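Local coordinates for protein-glutamine deamidase Cif (Burkholderia pseudomallei, PDB 3GQM), which deamidates a glutamine side chain of host NEDD8 to glutamate, thereby shutting down cullin-RING ubiquitin ligases and blocking the host cell cycle, at residues G171-Y176 / V204-L209. Numbering follows the deposited sequence.
Sequences GPRTAY and VSLDEL
Ala175 sits against Leu206 and Leu209 on the tightly packed side of this contact, its CB 3.8 Å from Leu209 CD1 and 4.2 Å from Leu206 CG. Leu209 holds CG anti to its own carbonyl carbon (chi1 -82°), a turn that carries CD1 to the alanine methyl. Ile163 and Leu165 of strand 159-165 also touch Ala175, and Phe135 of helix 135-139 touches both leucines. The closest side-chain approach lies here too: Leu206 CD1 presses to 3.1 Å from Arg173 O and is 4.1 Å from Arg173 CG. The arginine chain bends away, and its NH1 and NH2 bond to the carbonyls of Lys146 and Asp143. The backbone link is nearly straight: Val204 N donates to Ala175 O over 2.7 Å, with 164° at the hydrogen. The looser side is the neighbouring backbone gap, where Ala175 N and Val204 O stand 4.2 Å apart and a water joins them. Ser205 is the N-cap residue of helix 206-212, its OG accepting from Glu208 N, although the position of OG is uncertain. The start of this helix thus packs on the loop leading into 176-178, an outermost strand of the antiparallel sheet in the Cif fold, of the papain-like (peptidase CA) clan; Gln179, a probable active-site residue, follows that strand.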
loop_
_atom_site.group_PDB
_atom_site.type_symbol
_atom_site.label_atom_id
_atom_site.label_comp_id
_atom_site.label_asym_id
_atom_site.label_seq_id
_atom_site.Cartn_x
_atom_site.Cartn_y
_atom_site.Cartn_z
ATOM N N GLY A 171 0.600 21.226 13.645
ATOM C CA GLY A 171 -0.235 21.045 12.459
ATOM C C GLY A 171 -1.400 20.111 12.760
ATOM O O GLY A 171 -1.405 19.407 13.793
ATOM N N PRO A 172 -2.382 20.072 11.846
ATOM C CA PRO A 172 -3.566 19.214 12.010
ATOM C C PRO A 172 -3.175 17.747 11.762
ATOM O O PRO A 172 -2.128 17.500 11.143
ATOM C CB PRO A 172 -4.513 19.738 10.917
ATOM C CG PRO A 172 -3.567 20.291 9.819
ATOM C CD PRO A 172 -2.202 20.513 10.443
ATOM N N ARG A 173 -3.954 16.802 12.291
ATOM C CA ARG A 173 -3.827 15.373 11.940
ATOM C C ARG A 173 -4.148 15.284 10.453
ATOM O O ARG A 173 -5.228 15.692 10.011
ATOM C CB ARG A 173 -4.828 14.511 12.725
ATOM C CG ARG A 173 -4.798 12.975 12.487
ATOM C CD ARG A 173 -4.180 12.196 13.723
ATOM N NE ARG A 173 -2.808 11.794 13.420
ATOM C CZ ARG A 173 -1.961 11.160 14.236
ATOM N NH1 ARG A 173 -0.750 10.853 13.786
ATOM N NH2 ARG A 173 -2.303 10.840 15.489
ATOM N N THR A 174 -3.191 14.757 9.711
ATOM C CA THR A 174 -3.147 14.800 8.266
ATOM C C THR A 174 -2.988 13.378 7.800
ATOM O O THR A 174 -2.387 12.570 8.500
ATOM C CB THR A 174 -1.915 15.607 7.816
ATOM O OG1 THR A 174 -1.983 16.881 8.443
ATOM C CG2 THR A 174 -1.879 15.803 6.321
ATOM N N ALA A 175 -3.567 13.082 6.639
ATOM C CA ALA A 175 -3.623 11.730 6.121
ATOM C C ALA A 175 -3.167 11.753 4.683
ATOM O O ALA A 175 -3.552 12.644 3.939
ATOM C CB ALA A 175 -5.064 11.198 6.196
ATOM N N TYR A 176 -2.394 10.748 4.287
ATOM C CA TYR A 176 -1.995 10.539 2.917
ATOM C C TYR A 176 -2.340 9.093 2.517
ATOM O O TYR A 176 -2.368 8.200 3.381
ATOM C CB TYR A 176 -0.486 10.725 2.816
ATOM C CG TYR A 176 -0.047 12.089 3.300
ATOM C CD1 TYR A 176 -0.095 13.197 2.439
ATOM C CD2 TYR A 176 0.384 12.275 4.596
ATOM C CE1 TYR A 176 0.317 14.450 2.856
ATOM C CE2 TYR A 176 0.779 13.537 5.045
ATOM C CZ TYR A 176 0.758 14.619 4.155
ATOM O OH TYR A 176 1.123 15.864 4.593
ATOM N N VAL A 204 -5.286 14.055 2.378
ATOM C CA VAL A 204 -6.653 13.634 2.157
ATOM C C VAL A 204 -7.516 14.020 3.358
ATOM O O VAL A 204 -7.043 14.076 4.521
ATOM C CB VAL A 204 -6.726 12.093 1.881
ATOM C CG1 VAL A 204 -8.124 11.627 2.006
ATOM C CG2 VAL A 204 -6.212 11.840 0.475
ATOM N N SER A 205 -8.779 14.329 3.069
ATOM C CA SER A 205 -9.721 14.700 4.106
ATOM C C SER A 205 -10.016 13.529 5.067
ATOM O O SER A 205 -10.523 12.496 4.626
ATOM C CB SER A 205 -11.034 15.164 3.456
ATOM O OG SER A 205 -12.005 15.308 4.474
ATOM N N LEU A 206 -9.739 13.685 6.364
ATOM C CA LEU A 206 -10.155 12.662 7.354
ATOM C C LEU A 206 -11.673 12.480 7.368
ATOM O O LEU A 206 -12.186 11.357 7.580
ATOM C CB LEU A 206 -9.588 12.938 8.748
ATOM C CG LEU A 206 -8.136 12.424 8.736
ATOM C CD1 LEU A 206 -7.179 13.476 9.239
ATOM C CD2 LEU A 206 -8.009 11.125 9.500
ATOM N N ASP A 207 -12.359 13.580 7.073
ATOM C CA ASP A 207 -13.796 13.640 6.853
ATOM C C ASP A 207 -14.276 12.763 5.736
ATOM O O ASP A 207 -15.166 11.960 5.918
ATOM C CB ASP A 207 -14.142 15.051 6.408
ATOM C CG ASP A 207 -15.274 15.597 7.123
ATOM O OD1 ASP A 207 -16.347 15.690 6.489
ATOM O OD2 ASP A 207 -15.070 15.948 8.322
ATOM N N GLU A 208 -13.724 12.952 4.547
ATOM C CA GLU A 208 -14.095 12.068 3.463
ATOM C C GLU A 208 -13.712 10.622 3.742
ATOM O O GLU A 208 -14.479 9.714 3.420
ATOM C CB GLU A 208 -13.476 12.548 2.165
ATOM C CG GLU A 208 -13.925 13.937 1.754
ATOM C CD GLU A 208 -13.519 14.237 0.332
ATOM O OE1 GLU A 208 -14.403 14.515 -0.495
ATOM O OE2 GLU A 208 -12.334 14.134 0.002
ATOM N N LEU A 209 -12.523 10.406 4.311
ATOM C CA LEU A 209 -12.079 9.047 4.666
ATOM C C LEU A 209 -13.076 8.389 5.629
ATOM O O LEU A 209 -13.402 7.208 5.481
ATOM C CB LEU A 209 -10.665 9.026 5.303
ATOM C CG LEU A 209 -9.487 9.065 4.322
ATOM C CD1 LEU A 209 -8.171 9.273 5.069
ATOM C CD2 LEU A 209 -9.467 7.772 3.491
HETATM O O HOH W 1 -5.183 15.302 5.761
#